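Local atomic coordinates of endonuclease IV (Thermus thermophilus, PDB entry 3AAM), a protein that cleaves phosphodiester bonds at apurinic or apyrimidinic sites in DNA during base excision repair, and has a 3'-5' exonuclease activity as well. Residues I33-P38 and A91-K96; R113-K118 and L155-A160; D169-Y174 and D217-L222. All coordinates share one frame; numbering follows the deposited sequence.

Contact 1 of 3, residues I33-P38 and A91-K96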
ATOM      1  N   ILE A  33      -0.194   4.202  -7.494  1.00  6.54           N
ATOM      2  CA  ILE A  33       0.246   5.548  -7.836  1.00  7.01           C
ATOM      3  C   ILE A  33      -0.010   6.477  -6.657  1.00  8.35           C
ATOM      4  O   ILE A  33      -0.660   6.093  -5.682  1.00  7.43           O
ATOM      5  CB  ILE A  33      -0.553   6.125  -9.020  1.00  6.73           C
ATOM      6  CG1 ILE A  33      -2.052   6.088  -8.695  1.00  7.90           C
ATOM      7  CG2 ILE A  33      -0.267   5.344 -10.298  1.00  9.21           C
ATOM      8  CD1 ILE A  33      -2.921   6.862  -9.684  1.00  9.69           C
ATOM      9  N   PHE A  34       0.525   7.690  -6.747  1.00  8.28           N
ATOM     10  CA  PHE A  34       0.286   8.711  -5.734  1.00  7.53           C
ATOM     11  C   PHE A  34      -0.810   9.552  -6.379  1.00 10.05           C
ATOM     12  O   PHE A  34      -1.052   9.426  -7.580  1.00 11.70           O
ATOM     13  CB  PHE A  34       1.515   9.601  -5.517  1.00  9.18           C
ATOM     14  CG  PHE A  34       2.639   8.940  -4.771  1.00  9.21           C
ATOM     15  CD1 PHE A  34       2.430   8.383  -3.515  1.00 10.39           C
ATOM     16  CD2 PHE A  34       3.921   8.912  -5.312  1.00 10.64           C
ATOM     17  CE1 PHE A  34       3.485   7.807  -2.804  1.00 11.35           C
ATOM     18  CE2 PHE A  34       4.985   8.339  -4.610  1.00 10.74           C
ATOM     19  CZ  PHE A  34       4.764   7.785  -3.354  1.00 12.97           C
ATOM     20  N   ALA A  35      -1.474  10.396  -5.593  1.00  8.77           N
ATOM     21  CA  ALA A  35      -2.519  11.268  -6.127  1.00  9.04           C
ATOM     22  C   ALA A  35      -1.940  12.658  -6.389  1.00  9.48           C
ATOM     23  O   ALA A  35      -2.607  13.532  -6.947  1.00  8.92           O
ATOM     24  CB  ALA A  35      -3.687  11.351  -5.150  1.00 10.96           C
ATOM     25  N   LYS A  36      -0.695  12.845  -5.964  1.00 10.16           N
ATOM     26  CA  LYS A  36       0.047  14.089  -6.154  1.00 11.53           C
ATOM     27  C   LYS A  36       1.478  13.831  -5.702  1.00 13.20           C
ATOM     28  O   LYS A  36       1.754  12.809  -5.074  1.00 12.50           O
ATOM     29  CB  LYS A  36      -0.561  15.243  -5.343  1.00 12.67           C
ATOM     30  CG  LYS A  36      -0.422  15.134  -3.832  1.00 13.16           C
ATOM     31  CD  LYS A  36      -1.598  14.418  -3.216  1.00 14.48           C
ATOM     32  CE  LYS A  36      -1.659  14.656  -1.715  1.00 14.83           C
ATOM     33  NZ  LYS A  36      -2.935  14.138  -1.146  1.00 12.65           N
ATOM     34  N   SER A  37       2.393  14.739  -6.031  1.00 13.44           N
ATOM     35  CA  SER A  37       3.782  14.560  -5.633  1.00 15.01           C
ATOM     36  C   SER A  37       3.844  14.366  -4.122  1.00 14.99           C
ATOM     37  O   SER A  37       3.278  15.151  -3.363  1.00 15.92           O
ATOM     38  CB  SER A  37       4.618  15.778  -6.030  1.00 17.51           C
ATOM     39  OG  SER A  37       5.967  15.603  -5.634  1.00 22.72           O
ATOM     40  N   PRO A  38       4.531  13.308  -3.669  1.00 14.83           N
ATOM     41  CA  PRO A  38       4.659  13.016  -2.237  1.00 16.10           C
ATOM     42  C   PRO A  38       5.541  14.010  -1.485  1.00 16.64           C
ATOM     43  O   PRO A  38       5.497  14.082  -0.258  1.00 17.15           O
ATOM     44  CB  PRO A  38       5.235  11.603  -2.229  1.00 15.96           C
ATOM     45  CG  PRO A  38       6.073  11.584  -3.471  1.00 15.93           C
ATOM     46  CD  PRO A  38       5.172  12.257  -4.478  1.00 16.32           C
ATOM     47  N   ALA A  91      -7.649  13.164   2.905  1.00  8.31           N
ATOM     48  CA  ALA A  91      -9.004  13.333   2.391  1.00  9.78           C
ATOM     49  C   ALA A  91      -8.908  13.580   0.889  1.00  8.53           C
ATOM     50  O   ALA A  91      -9.734  13.095   0.118  1.00  9.14           O
ATOM     51  CB  ALA A  91      -9.688  14.506   3.075  1.00  9.94           C
ATOM     52  N   ASP A  92      -7.891  14.336   0.482  1.00  9.75           N
ATOM     53  CA  ASP A  92      -7.683  14.622  -0.934  1.00  9.73           C
ATOM     54  C   ASP A  92      -7.403  13.321  -1.678  1.00  9.97           C
ATOM     55  O   ASP A  92      -7.947  13.093  -2.756  1.00 10.60           O
ATOM     56  CB  ASP A  92      -6.514  15.596  -1.122  1.00 11.00           C
ATOM     57  CG  ASP A  92      -6.071  15.709  -2.574  1.00 12.24           C
ATOM     58  OD1 ASP A  92      -6.853  16.212  -3.409  1.00 13.29           O
ATOM     59  OD2 ASP A  92      -4.934  15.291  -2.879  1.00 14.01           O
ATOM     60  N   ASP A  93      -6.557  12.467  -1.103  1.00  9.91           N
ATOM     61  CA  ASP A  93      -6.243  11.187  -1.734  1.00  9.25           C
ATOM     62  C   ASP A  93      -7.518  10.379  -1.950  1.00  8.07           C
ATOM     63  O   ASP A  93      -7.715   9.784  -3.003  1.00  8.44           O
ATOM     64  CB  ASP A  93      -5.287  10.348  -0.876  1.00 10.20           C
ATOM     65  CG  ASP A  93      -3.889  10.934  -0.791  1.00 11.21           C
ATOM     66  OD1 ASP A  93      -3.415  11.516  -1.789  1.00 11.72           O
ATOM     67  OD2 ASP A  93      -3.256  10.790   0.279  1.00 12.74           O
ATOM     68  N   LEU A  94      -8.382  10.355  -0.940  1.00  7.91           N
ATOM     69  CA  LEU A  94      -9.629   9.602  -1.023  1.00  7.49           C
ATOM     70  C   LEU A  94     -10.588  10.175  -2.065  1.00  7.46           C
ATOM     71  O   LEU A  94     -11.241   9.428  -2.790  1.00  9.23           O
ATOM     72  CB  LEU A  94     -10.301   9.568   0.349  1.00  8.73           C
ATOM     73  CG  LEU A  94      -9.558   8.760   1.416  1.00  7.12           C
ATOM     74  CD1 LEU A  94     -10.078   9.104   2.801  1.00  9.12           C
ATOM     75  CD2 LEU A  94      -9.722   7.277   1.130  1.00 10.22           C
ATOM     76  N   GLU A  95     -10.671  11.501  -2.122  1.00  7.56           N
ATOM     77  CA  GLU A  95     -11.538  12.182  -3.074  1.00  9.01           C
ATOM     78  C   GLU A  95     -11.056  11.928  -4.504  1.00  9.48           C
ATOM     79  O   GLU A  95     -11.860  11.669  -5.403  1.00 10.77           O
ATOM     80  CB  GLU A  95     -11.561  13.684  -2.772  1.00  9.97           C
ATOM     81  CG  GLU A  95     -12.326  14.035  -1.498  1.00 11.27           C
ATOM     82  CD  GLU A  95     -11.883  15.348  -0.878  1.00 14.88           C
ATOM     83  OE1 GLU A  95     -11.248  16.162  -1.579  1.00 15.86           O
ATOM     84  OE2 GLU A  95     -12.180  15.570   0.318  1.00 13.99           O
ATOM     85  N   LYS A  96      -9.742  11.993  -4.703  1.00  8.41           N
ATOM     86  CA  LYS A  96      -9.163  11.759  -6.019  1.00  9.23           C
ATOM     87  C   LYS A  96      -9.391  10.299  -6.413  1.00 10.37           C
ATOM     88  O   LYS A  96      -9.734  10.001  -7.557  1.00  9.73           O
ATOM     89  CB  LYS A  96      -7.664  12.098  -6.006  1.00 10.87           C
ATOM     90  CG  LYS A  96      -7.360  13.592  -5.812  1.00 12.57           C
ATOM     91  CD  LYS A  96      -7.645  14.384  -7.081  1.00 12.11           C
ATOM     92  CE  LYS A  96      -7.778  15.890  -6.824  1.00 12.99           C
ATOM     93  NZ  LYS A  96      -6.575  16.528  -6.220  1.00 13.64           N
TER
HETATM   94  O   HOH W   1      -1.085  10.605  -2.778  1.00  8.59           O
HETATM   95  O   HOH W   2      -3.968  15.503  -5.490  1.00 11.55           O
HETATM   96  O   HOH W   3      -1.076  12.166   0.706  1.00 13.94           O

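Contact 2 of 3, residues R113-K118 and L155-A160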
ATOM      1  N   ARG A 113      -0.128   8.687  19.649  1.00 10.74           N
ATOM      2  CA  ARG A 113      -1.137   7.869  20.312  1.00 11.68           C
ATOM      3  C   ARG A 113      -1.966   7.126  19.268  1.00 12.18           C
ATOM      4  O   ARG A 113      -2.416   7.723  18.291  1.00 11.08           O
ATOM      5  CB  ARG A 113      -2.077   8.750  21.139  1.00 12.57           C
ATOM      6  CG  ARG A 113      -1.411   9.510  22.272  1.00 14.32           C
ATOM      7  CD  ARG A 113      -2.416  10.360  23.049  1.00 16.75           C
ATOM      8  NE  ARG A 113      -2.922  11.492  22.273  1.00 19.98           N
ATOM      9  CZ  ARG A 113      -4.133  11.557  21.727  1.00 19.52           C
ATOM     10  NH1 ARG A 113      -4.985  10.551  21.867  1.00 22.24           N
ATOM     11  NH2 ARG A 113      -4.496  12.634  21.042  1.00 22.94           N
ATOM     12  N   PRO A 114      -2.174   5.811  19.454  1.00 11.80           N
ATOM     13  CA  PRO A 114      -2.973   5.078  18.471  1.00 11.84           C
ATOM     14  C   PRO A 114      -4.365   5.695  18.330  1.00 11.50           C
ATOM     15  O   PRO A 114      -4.935   5.722  17.239  1.00 12.00           O
ATOM     16  CB  PRO A 114      -3.019   3.667  19.049  1.00 11.74           C
ATOM     17  CG  PRO A 114      -1.676   3.547  19.712  1.00 12.32           C
ATOM     18  CD  PRO A 114      -1.550   4.886  20.420  1.00 11.68           C
ATOM     19  N   GLU A 115      -4.900   6.202  19.438  1.00 12.18           N
ATOM     20  CA  GLU A 115      -6.222   6.822  19.429  1.00 12.85           C
ATOM     21  C   GLU A 115      -6.271   8.045  18.514  1.00 12.45           C
ATOM     22  O   GLU A 115      -7.295   8.322  17.887  1.00 12.62           O
ATOM     23  CB  GLU A 115      -6.639   7.227  20.850  1.00 13.18           C
ATOM     24  CG  GLU A 115      -6.824   6.059  21.804  1.00 16.27           C
ATOM     25  CD  GLU A 115      -5.552   5.668  22.536  1.00 17.66           C
ATOM     26  OE1 GLU A 115      -4.447   6.036  22.081  1.00 17.16           O
ATOM     27  OE2 GLU A 115      -5.660   4.975  23.570  1.00 19.44           O
ATOM     28  N   ARG A 116      -5.164   8.778  18.441  1.00 12.24           N
ATOM     29  CA  ARG A 116      -5.086   9.964  17.594  1.00 11.65           C
ATOM     30  C   ARG A 116      -5.100   9.546  16.122  1.00 10.24           C
ATOM     31  O   ARG A 116      -5.696  10.216  15.280  1.00 10.82           O
ATOM     32  CB  ARG A 116      -3.808  10.742  17.917  1.00 11.97           C
ATOM     33  CG  ARG A 116      -3.585  12.010  17.104  1.00 12.19           C
ATOM     34  CD  ARG A 116      -4.683  13.042  17.315  1.00 10.71           C
ATOM     35  NE  ARG A 116      -4.210  14.380  16.964  1.00  9.93           N
ATOM     36  CZ  ARG A 116      -4.969  15.471  16.956  1.00  9.25           C
ATOM     37  NH1 ARG A 116      -6.257  15.397  17.275  1.00 10.54           N
ATOM     38  NH2 ARG A 116      -4.436  16.639  16.635  1.00 11.88           N
ATOM     39  N   VAL A 117      -4.444   8.430  15.822  1.00 10.16           N
ATOM     40  CA  VAL A 117      -4.391   7.918  14.458  1.00 10.16           C
ATOM     41  C   VAL A 117      -5.790   7.515  13.995  1.00  9.46           C
ATOM     42  O   VAL A 117      -6.213   7.867  12.892  1.00 10.13           O
ATOM     43  CB  VAL A 117      -3.437   6.703  14.356  1.00 10.51           C
ATOM     44  CG1 VAL A 117      -3.545   6.065  12.987  1.00  8.63           C
ATOM     45  CG2 VAL A 117      -2.004   7.150  14.602  1.00 11.30           C
ATOM     46  N   LYS A 118      -6.513   6.785  14.841  1.00 10.38           N
ATOM     47  CA  LYS A 118      -7.862   6.357  14.493  1.00 10.34           C
ATOM     48  C   LYS A 118      -8.720   7.599  14.266  1.00 10.42           C
ATOM     49  O   LYS A 118      -9.475   7.672  13.297  1.00 11.53           O
ATOM     50  CB  LYS A 118      -8.454   5.485  15.607  1.00 10.46           C
ATOM     51  CG  LYS A 118      -9.764   4.810  15.232  1.00  9.26           C
ATOM     52  CD  LYS A 118     -10.119   3.719  16.230  1.00 11.71           C
ATOM     53  CE  LYS A 118     -11.204   2.795  15.694  1.00 12.05           C
ATOM     54  NZ  LYS A 118     -11.448   1.652  16.619  1.00 12.84           N
ATOM     55  N   LEU A 155      -3.433  -2.963  14.912  1.00 11.27           N
ATOM     56  CA  LEU A 155      -4.125  -2.644  13.669  1.00 13.10           C
ATOM     57  C   LEU A 155      -5.566  -3.118  13.755  1.00 11.70           C
ATOM     58  O   LEU A 155      -6.476  -2.446  13.272  1.00 11.53           O
ATOM     59  CB  LEU A 155      -3.449  -3.315  12.471  1.00 13.53           C
ATOM     60  CG  LEU A 155      -2.159  -2.690  11.939  1.00 16.59           C
ATOM     61  CD1 LEU A 155      -1.076  -2.777  12.997  1.00 20.44           C
ATOM     62  CD2 LEU A 155      -1.725  -3.406  10.669  1.00 16.15           C
ATOM     63  N   ALA A 156      -5.777  -4.283  14.361  1.00 11.36           N
ATOM     64  CA  ALA A 156      -7.127  -4.812  14.491  1.00 12.69           C
ATOM     65  C   ALA A 156      -7.982  -3.829  15.290  1.00 13.25           C
ATOM     66  O   ALA A 156      -9.146  -3.603  14.968  1.00 14.86           O
ATOM     67  CB  ALA A 156      -7.098  -6.168  15.176  1.00 12.44           C
ATOM     68  N   TRP A 157      -7.404  -3.242  16.334  1.00 13.26           N
ATOM     69  CA  TRP A 157      -8.146  -2.278  17.133  1.00 13.77           C
ATOM     70  C   TRP A 157      -8.401  -1.006  16.321  1.00 13.58           C
ATOM     71  O   TRP A 157      -9.494  -0.439  16.364  1.00 14.36           O
ATOM     72  CB  TRP A 157      -7.383  -1.918  18.411  1.00 14.16           C
ATOM     73  CG  TRP A 157      -7.996  -0.742  19.106  1.00 13.96           C
ATOM     74  CD1 TRP A 157      -9.103  -0.742  19.906  1.00 14.45           C
ATOM     75  CD2 TRP A 157      -7.609   0.628  18.956  1.00 14.89           C
ATOM     76  NE1 TRP A 157      -9.434   0.546  20.257  1.00 14.74           N
ATOM     77  CE2 TRP A 157      -8.534   1.407  19.685  1.00 14.78           C
ATOM     78  CE3 TRP A 157      -6.572   1.275  18.268  1.00 16.28           C
ATOM     79  CZ2 TRP A 157      -8.453   2.801  19.748  1.00 16.72           C
ATOM     80  CZ3 TRP A 157      -6.491   2.659  18.330  1.00 16.60           C
ATOM     81  CH2 TRP A 157      -7.428   3.408  19.065  1.00 18.01           C
ATOM     82  N   LEU A 158      -7.384  -0.568  15.581  1.00 13.02           N
ATOM     83  CA  LEU A 158      -7.481   0.635  14.760  1.00 13.28           C
ATOM     84  C   LEU A 158      -8.633   0.598  13.766  1.00 11.78           C
ATOM     85  O   LEU A 158      -9.310   1.605  13.563  1.00 12.49           O
ATOM     86  CB  LEU A 158      -6.179   0.869  13.984  1.00 14.14           C
ATOM     87  CG  LEU A 158      -5.034   1.633  14.649  1.00 18.81           C
ATOM     88  CD1 LEU A 158      -3.865   1.725  13.681  1.00 19.89           C
ATOM     89  CD2 LEU A 158      -5.496   3.033  15.034  1.00 20.35           C
ATOM     90  N   VAL A 159      -8.852  -0.560  13.150  1.00 11.10           N
ATOM     91  CA  VAL A 159      -9.915  -0.692  12.159  1.00 11.92           C
ATOM     92  C   VAL A 159     -11.249  -1.172  12.725  1.00 11.19           C
ATOM     93  O   VAL A 159     -12.259  -1.172  12.021  1.00 12.85           O
ATOM     94  CB  VAL A 159      -9.487  -1.637  11.009  1.00 12.08           C
ATOM     95  CG1 VAL A 159      -8.161  -1.166  10.425  1.00 12.72           C
ATOM     96  CG2 VAL A 159      -9.380  -3.073  11.510  1.00 12.91           C
ATOM     97  N   ALA A 160     -11.259  -1.572  13.991  1.00 14.09           N
ATOM     98  CA  ALA A 160     -12.487  -2.046  14.619  1.00 15.47           C
ATOM     99  C   ALA A 160     -13.561  -0.963  14.626  1.00 16.08           C
ATOM    100  O   ALA A 160     -13.287   0.195  14.944  1.00 13.60           O
ATOM    101  CB  ALA A 160     -12.200  -2.505  16.040  1.00 17.59           C
TER

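Contact 3 of 3, residues D169-Y174 and D217-L222. With MN (manganese (II) ion), chain B.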
ATOM      1  N   ASP A 169       2.609  -5.019   4.987  1.00  6.72           N
ATOM      2  CA  ASP A 169       3.896  -4.745   4.364  1.00  5.86           C
ATOM      3  C   ASP A 169       4.855  -5.734   5.017  1.00  7.00           C
ATOM      4  O   ASP A 169       5.092  -5.693   6.227  1.00  6.84           O
ATOM      5  CB  ASP A 169       4.362  -3.307   4.609  1.00  6.24           C
ATOM      6  CG  ASP A 169       5.665  -2.995   3.889  1.00  7.03           C
ATOM      7  OD1 ASP A 169       6.655  -3.731   4.107  1.00  6.44           O
ATOM      8  OD2 ASP A 169       5.704  -2.022   3.103  1.00  8.81           O
ATOM      9  N   THR A 170       5.384  -6.648   4.213  1.00  5.09           N
ATOM     10  CA  THR A 170       6.296  -7.670   4.708  1.00  6.41           C
ATOM     11  C   THR A 170       7.626  -7.132   5.237  1.00  6.52           C
ATOM     12  O   THR A 170       8.220  -7.721   6.143  1.00  7.10           O
ATOM     13  CB  THR A 170       6.569  -8.694   3.609  1.00  5.69           C
ATOM     14  OG1 THR A 170       6.828  -8.001   2.383  1.00  5.59           O
ATOM     15  CG2 THR A 170       5.361  -9.606   3.423  1.00  7.07           C
ATOM     16  N   CYS A 171       8.101  -6.028   4.671  1.00  5.64           N
ATOM     17  CA  CYS A 171       9.355  -5.431   5.128  1.00  6.05           C
ATOM     18  C   CYS A 171       9.114  -4.862   6.516  1.00  5.98           C
ATOM     19  O   CYS A 171       9.896  -5.091   7.441  1.00  6.99           O
ATOM     20  CB  CYS A 171       9.799  -4.309   4.183  1.00  7.55           C
ATOM     21  SG  CYS A 171      11.276  -3.403   4.732  1.00  9.67           S
ATOM     22  N   HIS A 172       8.023  -4.117   6.660  1.00  7.36           N
ATOM     23  CA  HIS A 172       7.680  -3.524   7.948  1.00  6.90           C
ATOM     24  C   HIS A 172       7.508  -4.602   9.011  1.00  7.48           C
ATOM     25  O   HIS A 172       7.999  -4.463  10.133  1.00  8.51           O
ATOM     26  CB  HIS A 172       6.383  -2.724   7.839  1.00  6.16           C
ATOM     27  CG  HIS A 172       6.480  -1.529   6.944  1.00  6.62           C
ATOM     28  ND1 HIS A 172       5.407  -0.701   6.699  1.00  8.24           N
ATOM     29  CD2 HIS A 172       7.515  -1.025   6.231  1.00  8.45           C
ATOM     30  CE1 HIS A 172       5.777   0.261   5.871  1.00  8.74           C
ATOM     31  NE2 HIS A 172       7.050   0.087   5.572  1.00  8.27           N
ATOM     32  N   ALA A 173       6.808  -5.673   8.649  1.00  8.19           N
ATOM     33  CA  ALA A 173       6.562  -6.773   9.575  1.00  6.54           C
ATOM     34  C   ALA A 173       7.872  -7.394  10.040  1.00  8.22           C
ATOM     35  O   ALA A 173       8.068  -7.636  11.231  1.00  7.08           O
ATOM     36  CB  ALA A 173       5.682  -7.834   8.914  1.00  8.06           C
ATOM     37  N   TYR A 174       8.770  -7.640   9.094  1.00  7.31           N
ATOM     38  CA  TYR A 174      10.062  -8.238   9.411  1.00  7.23           C
ATOM     39  C   TYR A 174      10.829  -7.319  10.356  1.00  8.66           C
ATOM     40  O   TYR A 174      11.369  -7.764  11.370  1.00  8.87           O
ATOM     41  CB  TYR A 174      10.858  -8.459   8.123  1.00  7.62           C
ATOM     42  CG  TYR A 174      12.077  -9.339   8.286  1.00  8.68           C
ATOM     43  CD1 TYR A 174      11.950 -10.664   8.693  1.00  8.78           C
ATOM     44  CD2 TYR A 174      13.353  -8.849   8.024  1.00  8.88           C
ATOM     45  CE1 TYR A 174      13.065 -11.482   8.839  1.00 10.64           C
ATOM     46  CE2 TYR A 174      14.477  -9.660   8.165  1.00 10.70           C
ATOM     47  CZ  TYR A 174      14.322 -10.975   8.574  1.00 11.21           C
ATOM     48  OH  TYR A 174      15.425 -11.785   8.719  1.00 14.92           O
ATOM     49  N   ASP A 217      13.316   0.426   8.319  1.00 15.25           N
ATOM     50  CA  ASP A 217      12.358   0.384   7.220  1.00 14.73           C
ATOM     51  C   ASP A 217      13.092   0.768   5.943  1.00 14.48           C
ATOM     52  O   ASP A 217      13.134   1.936   5.567  1.00 15.00           O
ATOM     53  CB  ASP A 217      11.208   1.365   7.483  1.00 15.36           C
ATOM     54  CG  ASP A 217      10.166   1.368   6.370  1.00 16.47           C
ATOM     55  OD1 ASP A 217      10.253   0.522   5.458  1.00 15.91           O
ATOM     56  OD2 ASP A 217       9.252   2.218   6.413  1.00 16.79           O
ATOM     57  N   HIS A 218      13.666  -0.232   5.282  1.00 12.30           N
ATOM     58  CA  HIS A 218      14.429  -0.018   4.057  1.00 13.12           C
ATOM     59  C   HIS A 218      14.064  -1.136   3.075  1.00 11.63           C
ATOM     60  O   HIS A 218      14.554  -2.260   3.190  1.00 11.80           O
ATOM     61  CB  HIS A 218      15.921  -0.052   4.407  1.00 15.83           C
ATOM     62  CG  HIS A 218      16.825   0.398   3.303  1.00 19.45           C
ATOM     63  ND1 HIS A 218      18.181   0.574   3.484  1.00 21.67           N
ATOM     64  CD2 HIS A 218      16.575   0.702   2.007  1.00 21.10           C
ATOM     65  CE1 HIS A 218      18.727   0.967   2.347  1.00 22.03           C
ATOM     66  NE2 HIS A 218      17.775   1.053   1.435  1.00 24.23           N
ATOM     67  N   HIS A 219      13.202  -0.821   2.115  1.00 11.23           N
ATOM     68  CA  HIS A 219      12.751  -1.808   1.133  1.00  9.45           C
ATOM     69  C   HIS A 219      13.876  -2.302   0.232  1.00  9.76           C
ATOM     70  O   HIS A 219      14.829  -1.577  -0.047  1.00 10.89           O
ATOM     71  CB  HIS A 219      11.661  -1.230   0.226  1.00  8.73           C
ATOM     72  CG  HIS A 219      10.511  -0.607   0.954  1.00  9.40           C
ATOM     73  ND1 HIS A 219       9.493   0.048   0.294  1.00  9.51           N
ATOM     74  CD2 HIS A 219      10.225  -0.511   2.273  1.00  9.64           C
ATOM     75  CE1 HIS A 219       8.630   0.521   1.175  1.00  9.64           C
ATOM     76  NE2 HIS A 219       9.053   0.197   2.384  1.00  8.12           N
ATOM     77  N   ALA A 220      13.739  -3.544  -0.221  1.00  8.03           N
ATOM     78  CA  ALA A 220      14.696  -4.159  -1.128  1.00  7.53           C
ATOM     79  C   ALA A 220      13.915  -4.915  -2.198  1.00  7.20           C
ATOM     80  O   ALA A 220      12.802  -5.384  -1.945  1.00  7.00           O
ATOM     81  CB  ALA A 220      15.605  -5.122  -0.372  1.00  6.98           C
ATOM     82  N   HIS A 221      14.497  -5.013  -3.390  1.00  7.43           N
ATOM     83  CA  HIS A 221      13.874  -5.725  -4.504  1.00  6.73           C
ATOM     84  C   HIS A 221      13.684  -7.193  -4.127  1.00  6.41           C
ATOM     85  O   HIS A 221      14.285  -7.683  -3.167  1.00  7.00           O
ATOM     86  CB  HIS A 221      14.762  -5.659  -5.751  1.00  7.33           C
ATOM     87  CG  HIS A 221      15.002  -4.273  -6.262  1.00  7.75           C
ATOM     88  ND1 HIS A 221      13.980  -3.432  -6.647  1.00  6.05           N
ATOM     89  CD2 HIS A 221      16.151  -3.589  -6.473  1.00  8.71           C
ATOM     90  CE1 HIS A 221      14.488  -2.290  -7.074  1.00  6.23           C
ATOM     91  NE2 HIS A 221      15.805  -2.359  -6.978  1.00  8.50           N
ATOM     92  N   LEU A 222      12.853  -7.896  -4.888  1.00  6.36           N
ATOM     93  CA  LEU A 222      12.620  -9.309  -4.625  1.00  6.63           C
ATOM     94  C   LEU A 222      13.942 -10.069  -4.705  1.00  8.51           C
ATOM     95  O   LEU A 222      14.757  -9.828  -5.597  1.00  9.06           O
ATOM     96  CB  LEU A 222      11.616  -9.871  -5.631  1.00  6.09           C
ATOM     97  CG  LEU A 222      10.263  -9.152  -5.632  1.00  6.46           C
ATOM     98  CD1 LEU A 222       9.374  -9.751  -6.707  1.00  8.12           C
ATOM     99  CD2 LEU A 222       9.607  -9.263  -4.263  1.00  9.11           C
TER
HETATM  100 MN    MN B 271       8.373   1.331   4.253  1.00 13.30          MN
HETATM  101  O   HOH W   4       9.760   3.227   3.365  1.00 18.81           O

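Contact 1 of 3, residues I33-P38 and A91-K96
K36 and D93 meet in a salt bridge just beyond strand 31-34, where the chain leaves the TIM-barrel sheet and its loop lies against helix 82-100. From CB, the side chain of K36 sets off with CG wedged between the backbone N and the carbonyl carbon (chi1 69°) and bends again at chi2, which swings it toward the helix; beyond that it runs extended. CD and CE pass close to both carboxylates, each atom 3.5 Å from D92 OD2. At the tip, NZ donates to D93 OD1 at 2.7 Å and to D92 OD2 at 2.9 Å. The two acceptors are approached differently: D93 OD1 is met from well above its carboxylate plane, 58° out of it, whereas D92 OD2 offers its anti lone pair. S89 OG, one turn back along the helix, is a further hydrogen-bond partner of NZ.

D92 is shared. Its OD1 uses the syn lone pair to accept from K96 NZ at 2.8 Å, one helical turn on, so two lysines hold its carboxylate from two sides. Next to the salt bridges, the small A35 lets the loop come close: its CB lies 3.4 Å from D93 OD1 and also touches K96 CB. A water accepts from A35 N and donates to D93 OD1, tying the same oxygen to the loop backbone.

Two aspartates and two lysines, K96 from the same helix as the acids, make a four-residue salt-bridge network of matched charge. The largely buried ammonium of K36 is probably kept charged by the paired carboxylates, and its charge is likely to ease the repulsion between them.

Contact 2 of 3, residues R113-K118 and L155-A160
Two neighbouring helices of the outer layer of the TIM barrel, 114-128 and 152-159, pack here through the first turn of one and the last of the other. Their short segments cross at -41°, the axes 10.0 Å apart at closest approach. K118 bridges them. With CG anti to the backbone N (chi1 -171°) and every later torsion extended, its chain reaches straight to the end of helix 152-159, where the last carbonyls can take an outside donor. NZ donates to W157 O and A160 O, each at 2.9 Å, the first bond nearly in line with its carbonyl, the second bent at 140°. W157 O accepts from A160 N as well. Were K118 an alanine, the carbonyl oxygens of W157 and A160 would probably lose their ammonium donor, and the indole face the chain lying across it.

W157, exposed between the helices, suits its place because a wide indole can roof a long aliphatic chain: K118 CD lies over its six-membered ring (CH-pi), while NZ stands 4.4 Å from the centroid of the five-membered ring (cation-pi).

The far rim of the ring presses on the start of helix 114-128, with CH2 against E115 CA and CZ3 against P114 CB. Proline fits this first helical position, having no N-H to satisfy. Deeper in, L158 CD2 fills the gap between the helices, 4.1 Å from V117 CG1 and 3.5 Å from P114 O.

Contact 3 of 3, residues D169-Y174 and D217-L222
This is a metal site of a zinc-dependent TIM-barrel nuclease that cuts phosphodiester bonds, assembled where strand 165-169 passes into helix 170-176 and meets the segment leading into strand 219-220. The ion, manganese in this crystal, is bound by H172 NE2 at 2.2 Å and H219 NE2 at 2.3 Å, while D217 chelates it with both oxygens, OD1 at 2.4 Å and OD2 at 2.5 Å. A water and one atom from outside the two segments are further ligands. The H172 imidazole stands almost perpendicular to the D217 carboxylate, at 85°. The two histidine rings meet rim to rim, so both nitrogens can point at one ion.

In the second shell, H172 ND1 is hydrogen-bonded to N140 O and H219 ND1 to E248 O, which leaves each NE2 to the metal and probably holds each ring against flipping. D169 suits the helix start as its N-cap: OD1 accepts from H172 N and, weakly, C171 N. With CG anti to the backbone N (chi1 -177°), its carboxylate lies against one face of the H172 ring, D169 CG 3.4 Å from the plane and over its centre. C171 brings a compact sulfur beside the site, SG 3.9 Å from H219 CD2.

The contacts come one after another along the chain without overlap, and all lie within one xylose isomerase-like TIM barrel. Their centres are about 22 to 23 Å apart and none touches another. Contacts 1 and 3 flank the middle of the molecule, both on strands of the barrel sheet: strand 31-34 in one, strands 165-169 and 219-220 in the other. Contact 2 belongs to the helical layer outside; its helix 114-128 also packs on helix 82-100 of contact 1, while V159 rests on strand 165-169, which leads into contact 3. Contact 1 thus ties a loop after a strand to a helix, contact 2 joins two outer helices, and contact 3 carries the metal.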